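Local coordinates for protein coclaurine N-methyltransferase (Coptis japonica, PDB 6GKZ) that transfers a methyl group from S-adenosyl-L-methionine to the nitrogen of coclaurine in alkaloid biosynthesis, working as a homodimer, at residues H227-T232 with E341-H346; K91-Y96 with L195-F200; K144-R149 with R170-V175. All blocks are in the same frame, centred on the assembly; numbering follows the deposited sequence.

Contact 1 of 3, residues H227-T232 with E341-H346; sequences HICHKT and EWMASH
Glu341 OE1 is gripped by His230 and, from outside the two segments, by the hydroxyl of Tyr40. His230 NE2 donates to Glu341 OE1 over 3.0 Å, using the anti lone pair of that oxygen. The two side chains lie alongside each other. Glu341 OE2 is bonded to Asn337 and forms a long salt bridge with Lys231 NZ at 3.9 Å. His230 CG stands anti to the backbone N (chi1 -174°), and the ring edge turns to the face of Trp342 in a T-shaped pair, planes at 81°. His230 ND1 accepts from Thr232 N, so bonds at both nitrogens hold the ring's rotation. With an alanine in place of His230, Glu341 OE1 is likely to lose one donor and the Trp342 face its edge partner.

Strands 221-230 and 342-349 are antiparallel neighbours in the central mixed sheet of the Rossmann-like fold. Ser345 N donates to His227 O at 2.8 Å, and Met343 N to Cys229 O at 3.0 Å. Ser345 CB lies over the His227 ring in a CH-pi contact, 3.7 Å from its centroid. Cys229 SG packs on CG of Met343, a selenomethionine. The neighbouring Lys231 and the bonded His230 would probably favour a charged Glu341 carboxylate.

Contact 2 of 3, residues K91-Y96 with L195-F200; sequences KGSCCY and LVIELF. With SAH (S-adenosyl-L-homocysteine), chain E.
Cys94 N donates to Glu198 OE2 over 3.0 Å, and the bond is almost straight at 177°. It uses the syn lone pair of that oxygen. Glu198 reaches the loop with its chain extended beyond CG (chi2 -179°). From the strand segment, Ile197 O accepts a hydrogen bond from the amino nitrogen N of S-adenosyl-L-homocysteine, 2.9 Å away. Gly92 N makes a weak hydrogen bond of 3.3 Å to atom O of S-adenosyl-L-homocysteine, in its carboxylate. The two segments thus hold the amino acid end of the ligand between them. Leu199 CD1 lies near the ribose and the base.

Behind this shell, Lys91 ties the loop together. Its NZ donates to Cys94 O at 2.7 Å and also bonds to Tyr115. Gly92 is the centre of an inverse gamma turn. Glu198 OE2 also lies close to Glu226 OE2 of strand 221-230.

The site is that of a Rossmann-like methyltransferase. Segment 195-200 runs off the end of strand 191-197, beside strand 221-230. Helix 104-118 packs against Cys94 and Ile197, and helix 136-144 against Lys91 and Ile197.

Contact 3 of 3, residues K144-R149 with R170-V175; sequences KYKNCR and RNLLNV
Two helix-to-strand connections of the Rossmann-like sheet meet here, near one edge of the fold. Asn174 carries the contact. Its ND2 donates to Cys148 O over 3.1 Å, with an N-H...O angle of 147°. The acceptor lies close to the amide plane of Asn174, and the nitrogen lies in the carbonyl plane of Cys148. Asn174 CG sits between its own backbone N and carbonyl carbon (chi1 50°). This turns the amide in toward the segment 144-149. ND2 also bonds to Ala142 O in helix 136-144. The one amide nitrogen therefore joins the last turn of that helix to the loop that follows it. Asn174 CB touches the same Cys148 O at 3.1 Å.

Segment 144-149 leaves helix 136-144 at Tyr145 and folds into a type I beta turn from Tyr145 to Cys148. The turn is closed by Cys148 N donating to Tyr145 O at 3.2 Å. Segment 170-175 leaves helix 157-170 through a Schellman motif, with Asn171 at positive phi. Both loops then enter neighbouring parallel strands, 149-154 and 175-179, in the repeated beta-alpha-beta pattern of the fold.

The side chain of Lys146 crosses that of Leu172 at about a right angle. Lys146 NZ comes 3.4 Å from Leu172 CD2. Leu172 also packs on Gln143 of helix 136-144.

Overall arrangement
From the N terminus, segment 91-96 comes first, in the loop between helices 79-85 and 104-118. Contact 3 then opens at 144-149 and closes at 170-175, around strand 149-154 and helix 157-170. Contact 2 closes next, at 195-200, so contact 3 is nested inside its loop. Contact 1 opens afterwards at 227-232 and closes at 341-346, in series with both. It joins the C-terminal strand 342-349 to strand 221-230. Contacts 1 and 2 touch, through Ile228 and Glu198, and reach neighbouring strands of one sheet. Contact 3 lies by the outermost strand 175-179, its centre about 32 Å from that of contact 1. Contact 2 joins the ligand-side loop to the sheet.

Contact 1 of 3, residues H227-T232 with E341-H346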
loop_
_atom_site.group_PDB
_atom_site.type_symbol
_atom_site.label_atom_id
_atom_site.label_comp_id
_atom_site.label_asym_id
_atom_site.label_seq_id
_atom_site.Cartn_x
_atom_site.Cartn_y
_atom_site.Cartn_z
ATOM N N HIS A 227 -7.114 1.211 12.526
ATOM C CA HIS A 227 -7.840 2.376 12.013
ATOM C C HIS A 227 -8.895 2.046 10.960
ATOM O O HIS A 227 -8.786 1.055 10.234
ATOM C CB HIS A 227 -6.855 3.397 11.457
ATOM C CG HIS A 227 -6.082 2.907 10.275
ATOM N ND1 HIS A 227 -6.487 3.132 8.976
ATOM C CD2 HIS A 227 -4.931 2.203 10.195
ATOM C CE1 HIS A 227 -5.616 2.587 8.147
ATOM N NE2 HIS A 227 -4.664 2.013 8.860
ATOM N N ILE A 228 -9.929 2.884 10.892
ATOM C CA ILE A 228 -10.930 2.737 9.844
ATOM C C ILE A 228 -10.318 3.255 8.562
ATOM O O ILE A 228 -9.311 3.965 8.588
ATOM C CB ILE A 228 -12.230 3.497 10.146
ATOM C CG1 ILE A 228 -11.942 4.993 10.321
ATOM C CG2 ILE A 228 -12.912 2.911 11.374
ATOM C CD1 ILE A 228 -13.107 5.881 9.992
ATOM N N CYS A 229 -10.918 2.911 7.432
ATOM C CA CYS A 229 -10.284 3.233 6.176
ATOM C C CYS A 229 -11.216 2.912 5.052
ATOM O O CYS A 229 -12.249 2.290 5.261
ATOM C CB CYS A 229 -8.979 2.438 5.998
ATOM S SG CYS A 229 -9.193 0.626 5.825
ATOM N N HIS A 230 -10.838 3.351 3.860
ATOM C CA HIS A 230 -11.366 2.773 2.655
ATOM C C HIS A 230 -10.303 1.856 2.054
ATOM O O HIS A 230 -9.098 2.084 2.205
ATOM C CB HIS A 230 -11.788 3.841 1.651
ATOM C CG HIS A 230 -12.466 3.270 0.456
ATOM N ND1 HIS A 230 -11.774 2.802 -0.640
ATOM C CD2 HIS A 230 -13.774 3.025 0.208
ATOM C CE1 HIS A 230 -12.627 2.319 -1.523
ATOM N NE2 HIS A 230 -13.850 2.453 -1.036
ATOM N N LYS A 231 -10.772 0.792 1.418
ATOM C CA LYS A 231 -9.944 -0.161 0.683
ATOM C C LYS A 231 -8.798 0.502 -0.101
ATOM O O LYS A 231 -7.646 0.066 -0.044
ATOM C CB LYS A 231 -10.846 -0.921 -0.299
ATOM C CG LYS A 231 -10.496 -2.338 -0.531
ATOM C CD LYS A 231 -11.121 -2.846 -1.834
ATOM C CE LYS A 231 -12.371 -2.095 -2.224
ATOM N NZ LYS A 231 -12.962 -2.694 -3.463
ATOM N N THR A 232 -9.139 1.574 -0.817
ATOM C CA THR A 232 -8.323 2.079 -1.910
ATOM C C THR A 232 -7.935 3.548 -1.776
ATOM O O THR A 232 -6.785 3.912 -2.032
ATOM C CB THR A 232 -9.054 1.911 -3.270
ATOM O OG1 THR A 232 -9.395 0.530 -3.479
ATOM C CG2 THR A 232 -8.177 2.415 -4.416
ATOM N N GLU A 341 -15.913 -1.960 1.031
ATOM C CA GLU A 341 -15.432 -0.641 0.644
ATOM C C GLU A 341 -14.753 -0.001 1.845
ATOM O O GLU A 341 -13.523 0.043 1.904
ATOM C CB GLU A 341 -16.568 0.227 0.104
ATOM C CG GLU A 341 -17.245 -0.359 -1.156
ATOM C CD GLU A 341 -16.330 -0.432 -2.378
ATOM O OE1 GLU A 341 -15.382 0.388 -2.499
ATOM O OE2 GLU A 341 -16.567 -1.318 -3.232
ATOM N N TRP A 342 -15.549 0.467 2.808
ATOM C CA TRP A 342 -15.014 0.997 4.062
ATOM C C TRP A 342 -14.933 -0.119 5.098
ATOM O O TRP A 342 -15.854 -0.928 5.226
ATOM C CB TRP A 342 -15.874 2.156 4.600
ATOM C CG TRP A 342 -15.919 3.380 3.733
ATOM C CD1 TRP A 342 -15.076 4.462 3.785
ATOM C CD2 TRP A 342 -16.869 3.662 2.695
ATOM N NE1 TRP A 342 -15.441 5.389 2.842
ATOM C CE2 TRP A 342 -16.542 4.926 2.162
ATOM C CE3 TRP A 342 -17.968 2.970 2.171
ATOM C CZ2 TRP A 342 -17.269 5.510 1.126
ATOM C CZ3 TRP A 342 -18.703 3.555 1.146
ATOM C CH2 TRP A 342 -18.346 4.811 0.631
HETATM N N MSE A 343 -13.835 -0.139 5.847
HETATM C CA MSE A 343 -13.483 -1.271 6.701
HETATM C C MSE A 343 -12.447 -0.899 7.784
HETATM O O MSE A 343 -12.193 0.278 8.023
HETATM C CB MSE A 343 -12.954 -2.379 5.820
HETATM C CG MSE A 343 -11.851 -1.884 4.919
HETATM SE SE MSE A 343 -11.243 -3.230 3.673
HETATM C CE MSE A 343 -12.920 -3.489 2.668
ATOM N N ALA A 344 -11.854 -1.894 8.445
ATOM C CA ALA A 344 -10.788 -1.621 9.417
ATOM C C ALA A 344 -9.448 -2.216 8.989
ATOM O O ALA A 344 -9.378 -3.232 8.294
ATOM C CB ALA A 344 -11.163 -2.138 10.790
ATOM N N SER A 345 -8.385 -1.563 9.429
ATOM C CA SER A 345 -7.029 -1.953 9.113
ATOM C C SER A 345 -6.258 -2.105 10.432
ATOM O O SER A 345 -6.325 -1.253 11.319
ATOM C CB SER A 345 -6.391 -0.908 8.179
ATOM O OG SER A 345 -4.989 -1.087 7.984
ATOM N N HIS A 346 -5.558 -3.218 10.566
ATOM C CA HIS A 346 -4.677 -3.451 11.695
ATOM C C HIS A 346 -3.250 -3.414 11.180
ATOM O O HIS A 346 -2.933 -4.090 10.211
ATOM C CB HIS A 346 -4.981 -4.795 12.363
ATOM C CG HIS A 346 -6.243 -4.789 13.165
ATOM N ND1 HIS A 346 -6.778 -5.926 13.730
ATOM C CD2 HIS A 346 -7.078 -3.778 13.503
ATOM C CE1 HIS A 346 -7.886 -5.621 14.377
ATOM N NE2 HIS A 346 -8.095 -4.322 14.253
#

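Contact 2 of 3, residues K91-Y96 with L195-F200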
loop_
_atom_site.group_PDB
_atom_site.type_symbol
_atom_site.label_atom_id
_atom_site.label_comp_id
_atom_site.label_asym_id
_atom_site.label_seq_id
_atom_site.Cartn_x
_atom_site.Cartn_y
_atom_site.Cartn_z
ATOM N N LYS A 91 -16.506 -0.448 25.066
ATOM C CA LYS A 91 -15.651 -0.277 23.897
ATOM C C LYS A 91 -16.347 0.612 22.852
ATOM O O LYS A 91 -17.279 0.188 22.165
ATOM C CB LYS A 91 -15.279 -1.637 23.286
ATOM C CG LYS A 91 -14.134 -1.573 22.273
ATOM C CD LYS A 91 -13.760 -2.957 21.744
ATOM C CE LYS A 91 -12.441 -2.943 20.954
ATOM N NZ LYS A 91 -12.394 -2.005 19.768
ATOM N N GLY A 92 -15.889 1.850 22.745
ATOM C CA GLY A 92 -16.445 2.788 21.794
ATOM C C GLY A 92 -15.621 2.774 20.529
ATOM O O GLY A 92 -15.058 3.787 20.126
ATOM N N SER A 93 -15.539 1.597 19.922
ATOM C CA SER A 93 -14.865 1.398 18.643
ATOM C C SER A 93 -15.270 0.036 18.083
ATOM O O SER A 93 -16.101 -0.650 18.672
ATOM C CB SER A 93 -13.345 1.497 18.803
ATOM O OG SER A 93 -12.869 0.628 19.824
ATOM N N CYS A 94 -14.676 -0.364 16.964
ATOM C CA CYS A 94 -15.094 -1.582 16.276
ATOM C C CYS A 94 -15.040 -2.817 17.179
ATOM O O CYS A 94 -14.086 -2.998 17.948
ATOM C CB CYS A 94 -14.230 -1.812 15.034
ATOM S SG CYS A 94 -14.912 -3.015 13.853
ATOM N N CYS A 95 -16.083 -3.642 17.094
ATOM C CA CYS A 95 -16.123 -4.945 17.761
ATOM C C CYS A 95 -16.103 -6.068 16.720
ATOM O O CYS A 95 -16.311 -5.827 15.528
ATOM C CB CYS A 95 -17.356 -5.058 18.651
ATOM S SG CYS A 95 -17.387 -3.808 19.981
ATOM N N TYR A 96 -15.860 -7.296 17.160
ATOM C CA TYR A 96 -15.601 -8.379 16.215
ATOM C C TYR A 96 -16.619 -9.522 16.306
ATOM O O TYR A 96 -16.633 -10.277 17.282
ATOM C CB TYR A 96 -14.185 -8.928 16.432
ATOM C CG TYR A 96 -13.755 -9.831 15.305
ATOM C CD1 TYR A 96 -14.127 -11.170 15.285
ATOM C CD2 TYR A 96 -13.027 -9.332 14.231
ATOM C CE1 TYR A 96 -13.766 -11.995 14.240
ATOM C CE2 TYR A 96 -12.655 -10.147 13.184
ATOM C CZ TYR A 96 -13.023 -11.482 13.193
ATOM O OH TYR A 96 -12.659 -12.307 12.147
ATOM N N LEU A 195 -0.486 0.538 22.135
ATOM C CA LEU A 195 -1.698 0.231 21.405
ATOM C C LEU A 195 -2.451 1.521 21.097
ATOM O O LEU A 195 -2.722 2.306 22.000
ATOM C CB LEU A 195 -2.566 -0.743 22.204
ATOM C CG LEU A 195 -2.243 -2.243 22.227
ATOM C CD1 LEU A 195 -0.788 -2.495 22.486
ATOM C CD2 LEU A 195 -3.027 -2.872 23.327
ATOM N N VAL A 196 -2.747 1.743 19.811
ATOM C CA VAL A 196 -3.515 2.903 19.342
ATOM C C VAL A 196 -4.787 2.441 18.623
ATOM O O VAL A 196 -4.729 1.995 17.477
ATOM C CB VAL A 196 -2.702 3.788 18.358
ATOM C CG1 VAL A 196 -3.551 4.949 17.853
ATOM C CG2 VAL A 196 -1.406 4.296 18.980
ATOM N N ILE A 197 -5.936 2.544 19.280
ATOM C CA ILE A 197 -7.167 2.070 18.658
ATOM C C ILE A 197 -8.008 3.254 18.182
ATOM O O ILE A 197 -8.677 3.923 18.986
ATOM C CB ILE A 197 -8.008 1.179 19.627
ATOM C CG1 ILE A 197 -7.165 0.039 20.201
ATOM C CG2 ILE A 197 -9.257 0.624 18.930
ATOM C CD1 ILE A 197 -6.401 -0.744 19.186
ATOM N N GLU A 198 -7.951 3.518 16.875
ATOM C CA GLU A 198 -8.810 4.518 16.227
ATOM C C GLU A 198 -8.630 5.943 16.757
ATOM O O GLU A 198 -9.586 6.703 16.849
ATOM C CB GLU A 198 -10.282 4.108 16.343
ATOM C CG GLU A 198 -10.610 2.847 15.543
ATOM C CD GLU A 198 -12.065 2.431 15.634
ATOM O OE1 GLU A 198 -12.948 3.298 15.474
ATOM O OE2 GLU A 198 -12.333 1.235 15.872
ATOM N N LEU A 199 -7.389 6.310 17.053
ATOM C CA LEU A 199 -7.054 7.675 17.426
ATOM C C LEU A 199 -6.551 8.536 16.234
ATOM O O LEU A 199 -6.792 9.754 16.186
ATOM C CB LEU A 199 -5.998 7.647 18.525
ATOM C CG LEU A 199 -5.504 9.012 18.983
ATOM C CD1 LEU A 199 -6.509 9.621 19.943
ATOM C CD2 LEU A 199 -4.149 8.881 19.615
ATOM N N PHE A 200 -5.862 7.909 15.279
ATOM C CA PHE A 200 -5.205 8.653 14.199
ATOM C C PHE A 200 -6.178 9.366 13.269
ATOM O O PHE A 200 -5.784 10.296 12.575
ATOM C CB PHE A 200 -4.307 7.736 13.353
ATOM C CG PHE A 200 -2.983 7.405 13.987
ATOM C CD1 PHE A 200 -2.803 7.479 15.360
ATOM C CD2 PHE A 200 -1.907 7.002 13.197
ATOM C CE1 PHE A 200 -1.572 7.176 15.935
ATOM C CE2 PHE A 200 -0.674 6.691 13.768
ATOM C CZ PHE A 200 -0.509 6.778 15.139
HETATM N N SAH E . -9.370 3.370 21.720
HETATM C CA SAH E . -10.591 3.755 22.431
HETATM C CB SAH E . -10.964 5.211 22.128
HETATM C CG SAH E . -10.833 5.691 20.680
HETATM S SD SAH E . -11.927 7.091 20.331
HETATM C C SAH E . -11.770 2.821 22.139
HETATM O O SAH E . -12.732 2.726 22.911
HETATM O OXT SAH E . -11.781 2.125 21.125
HETATM C "C5'" SAH E . -10.648 8.377 20.374
HETATM C "C4'" SAH E . -10.193 8.629 21.809
HETATM O "O4'" SAH E . -8.919 9.219 21.808
HETATM C "C3'" SAH E . -11.083 9.531 22.657
HETATM O "O3'" SAH E . -12.037 8.766 23.351
HETATM C "C2'" SAH E . -10.120 10.163 23.635
HETATM O "O2'" SAH E . -10.153 9.459 24.873
HETATM C "C1'" SAH E . -8.765 10.009 22.964
HETATM N N9 SAH E . -8.214 11.251 22.446
HETATM C C8 SAH E . -8.665 11.963 21.364
HETATM N N7 SAH E . -7.851 13.031 21.199
HETATM C C5 SAH E . -6.885 12.978 22.162
HETATM C C6 SAH E . -5.803 13.790 22.473
HETATM N N6 SAH E . -5.548 14.873 21.746
HETATM N N1 SAH E . -4.989 13.460 23.528
HETATM C C2 SAH E . -5.247 12.337 24.284
HETATM N N3 SAH E . -6.320 11.530 23.981
HETATM C C4 SAH E . -7.109 11.851 22.937
#

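Contact 3 of 3, residues K144-R149 with R170-V175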
loop_
_atom_site.group_PDB
_atom_site.type_symbol
_atom_site.label_atom_id
_atom_site.label_comp_id
_atom_site.label_asym_id
_atom_site.label_seq_id
_atom_site.Cartn_x
_atom_site.Cartn_y
_atom_site.Cartn_z
ATOM N N LYS A 144 -5.991 -9.679 32.005
ATOM C CA LYS A 144 -5.450 -10.905 31.427
ATOM C C LYS A 144 -3.988 -11.135 31.814
ATOM O O LYS A 144 -3.588 -12.251 32.143
ATOM C CB LYS A 144 -5.570 -10.893 29.903
ATOM C CG LYS A 144 -4.944 -12.117 29.245
ATOM C CD LYS A 144 -5.097 -12.062 27.748
ATOM C CE LYS A 144 -6.450 -11.453 27.401
ATOM N NZ LYS A 144 -6.911 -11.881 26.049
ATOM N N TYR A 145 -3.196 -10.074 31.752
ATOM C CA TYR A 145 -1.769 -10.174 32.008
ATOM C C TYR A 145 -1.427 -9.469 33.310
ATOM O O TYR A 145 -1.202 -8.249 33.326
ATOM C CB TYR A 145 -0.969 -9.565 30.864
ATOM C CG TYR A 145 -1.293 -10.120 29.498
ATOM C CD1 TYR A 145 -0.862 -11.385 29.115
ATOM C CD2 TYR A 145 -2.014 -9.370 28.582
ATOM C CE1 TYR A 145 -1.148 -11.883 27.861
ATOM C CE2 TYR A 145 -2.297 -9.861 27.329
ATOM C CZ TYR A 145 -1.859 -11.115 26.971
ATOM O OH TYR A 145 -2.151 -11.602 25.714
ATOM N N LYS A 146 -1.383 -10.243 34.393
ATOM C CA LYS A 146 -1.305 -9.681 35.729
ATOM C C LYS A 146 0.040 -9.025 36.017
ATOM O O LYS A 146 0.146 -8.156 36.888
ATOM C CB LYS A 146 -1.611 -10.765 36.759
ATOM C CG LYS A 146 -3.105 -11.082 36.852
ATOM C CD LYS A 146 -3.897 -9.843 37.305
ATOM C CE LYS A 146 -5.373 -10.159 37.539
ATOM N NZ LYS A 146 -6.041 -9.179 38.460
ATOM N N ASN A 147 1.061 -9.419 35.268
ATOM C CA ASN A 147 2.393 -8.887 35.496
ATOM C C ASN A 147 2.762 -7.738 34.559
ATOM O O ASN A 147 3.862 -7.199 34.644
ATOM C CB ASN A 147 3.423 -10.006 35.381
ATOM C CG ASN A 147 3.437 -10.895 36.598
ATOM O OD1 ASN A 147 4.018 -10.545 37.617
ATOM N ND2 ASN A 147 2.788 -12.043 36.505
ATOM N N CYS A 148 1.841 -7.378 33.666
ATOM C CA CYS A 148 1.994 -6.198 32.815
ATOM C C CYS A 148 1.719 -4.909 33.581
ATOM O O CYS A 148 0.743 -4.804 34.324
ATOM C CB CYS A 148 1.046 -6.262 31.603
ATOM S SG CYS A 148 1.529 -7.418 30.298
ATOM N N ARG A 149 2.581 -3.923 33.398
ATOM C CA ARG A 149 2.258 -2.589 33.849
ATOM C C ARG A 149 1.547 -1.903 32.705
ATOM O O ARG A 149 2.110 -1.752 31.610
ATOM C CB ARG A 149 3.510 -1.839 34.277
ATOM C CG ARG A 149 4.194 -2.508 35.462
ATOM C CD ARG A 149 5.438 -1.752 35.913
ATOM N NE ARG A 149 5.126 -0.403 36.382
ATOM C CZ ARG A 149 4.970 -0.066 37.661
ATOM N NH1 ARG A 149 5.098 -0.980 38.626
ATOM N NH2 ARG A 149 4.692 1.195 37.976
ATOM N N ARG A 170 -12.275 -3.408 40.406
ATOM C CA ARG A 170 -11.869 -4.703 39.863
ATOM C C ARG A 170 -10.563 -5.203 40.460
ATOM O O ARG A 170 -10.091 -6.286 40.107
ATOM C CB ARG A 170 -11.722 -4.626 38.353
ATOM C CG ARG A 170 -13.021 -4.452 37.615
ATOM C CD ARG A 170 -12.803 -4.579 36.122
ATOM N NE ARG A 170 -13.854 -3.877 35.397
ATOM C CZ ARG A 170 -13.819 -3.619 34.096
ATOM N NH1 ARG A 170 -12.775 -4.000 33.372
ATOM N NH2 ARG A 170 -14.826 -2.976 33.526
ATOM N N ASN A 171 -9.968 -4.412 41.346
ATOM C CA ASN A 171 -8.728 -4.818 42.001
ATOM C C ASN A 171 -7.526 -4.924 41.054
ATOM O O ASN A 171 -6.637 -5.747 41.261
ATOM C CB ASN A 171 -8.935 -6.156 42.699
ATOM C CG ASN A 171 -7.924 -6.400 43.776
ATOM O OD1 ASN A 171 -7.607 -5.499 44.562
ATOM N ND2 ASN A 171 -7.394 -7.620 43.822
ATOM N N LEU A 172 -7.507 -4.093 40.016
ATOM C CA LEU A 172 -6.411 -4.088 39.048
ATOM C C LEU A 172 -5.400 -3.002 39.389
ATOM O O LEU A 172 -5.517 -1.872 38.917
ATOM C CB LEU A 172 -6.938 -3.878 37.625
ATOM C CG LEU A 172 -7.953 -4.923 37.170
ATOM C CD1 LEU A 172 -8.475 -4.590 35.778
ATOM C CD2 LEU A 172 -7.349 -6.329 37.230
ATOM N N LEU A 173 -4.414 -3.345 40.214
ATOM C CA LEU A 173 -3.398 -2.385 40.622
ATOM C C LEU A 173 -2.386 -2.064 39.519
ATOM O O LEU A 173 -1.628 -1.114 39.634
ATOM C CB LEU A 173 -2.657 -2.901 41.845
ATOM C CG LEU A 173 -3.315 -2.639 43.197
ATOM C CD1 LEU A 173 -4.740 -3.201 43.226
ATOM C CD2 LEU A 173 -2.461 -3.255 44.297
ATOM N N ASN A 174 -2.365 -2.855 38.452
ATOM C CA ASN A 174 -1.357 -2.666 37.414
ATOM C C ASN A 174 -1.843 -1.727 36.318
ATOM O O ASN A 174 -1.362 -1.775 35.179
ATOM C CB ASN A 174 -0.944 -4.024 36.824
ATOM C CG ASN A 174 -2.142 -4.881 36.418
ATOM O OD1 ASN A 174 -3.236 -4.749 36.970
ATOM N ND2 ASN A 174 -1.932 -5.773 35.459
ATOM N N VAL A 175 -2.811 -0.885 36.668
ATOM C CA VAL A 175 -3.305 0.147 35.764
ATOM C C VAL A 175 -2.858 1.518 36.213
ATOM O O VAL A 175 -2.905 1.825 37.395
ATOM C CB VAL A 175 -4.832 0.175 35.664
ATOM C CG1 VAL A 175 -5.252 1.331 34.757
ATOM C CG2 VAL A 175 -5.361 -1.146 35.131
#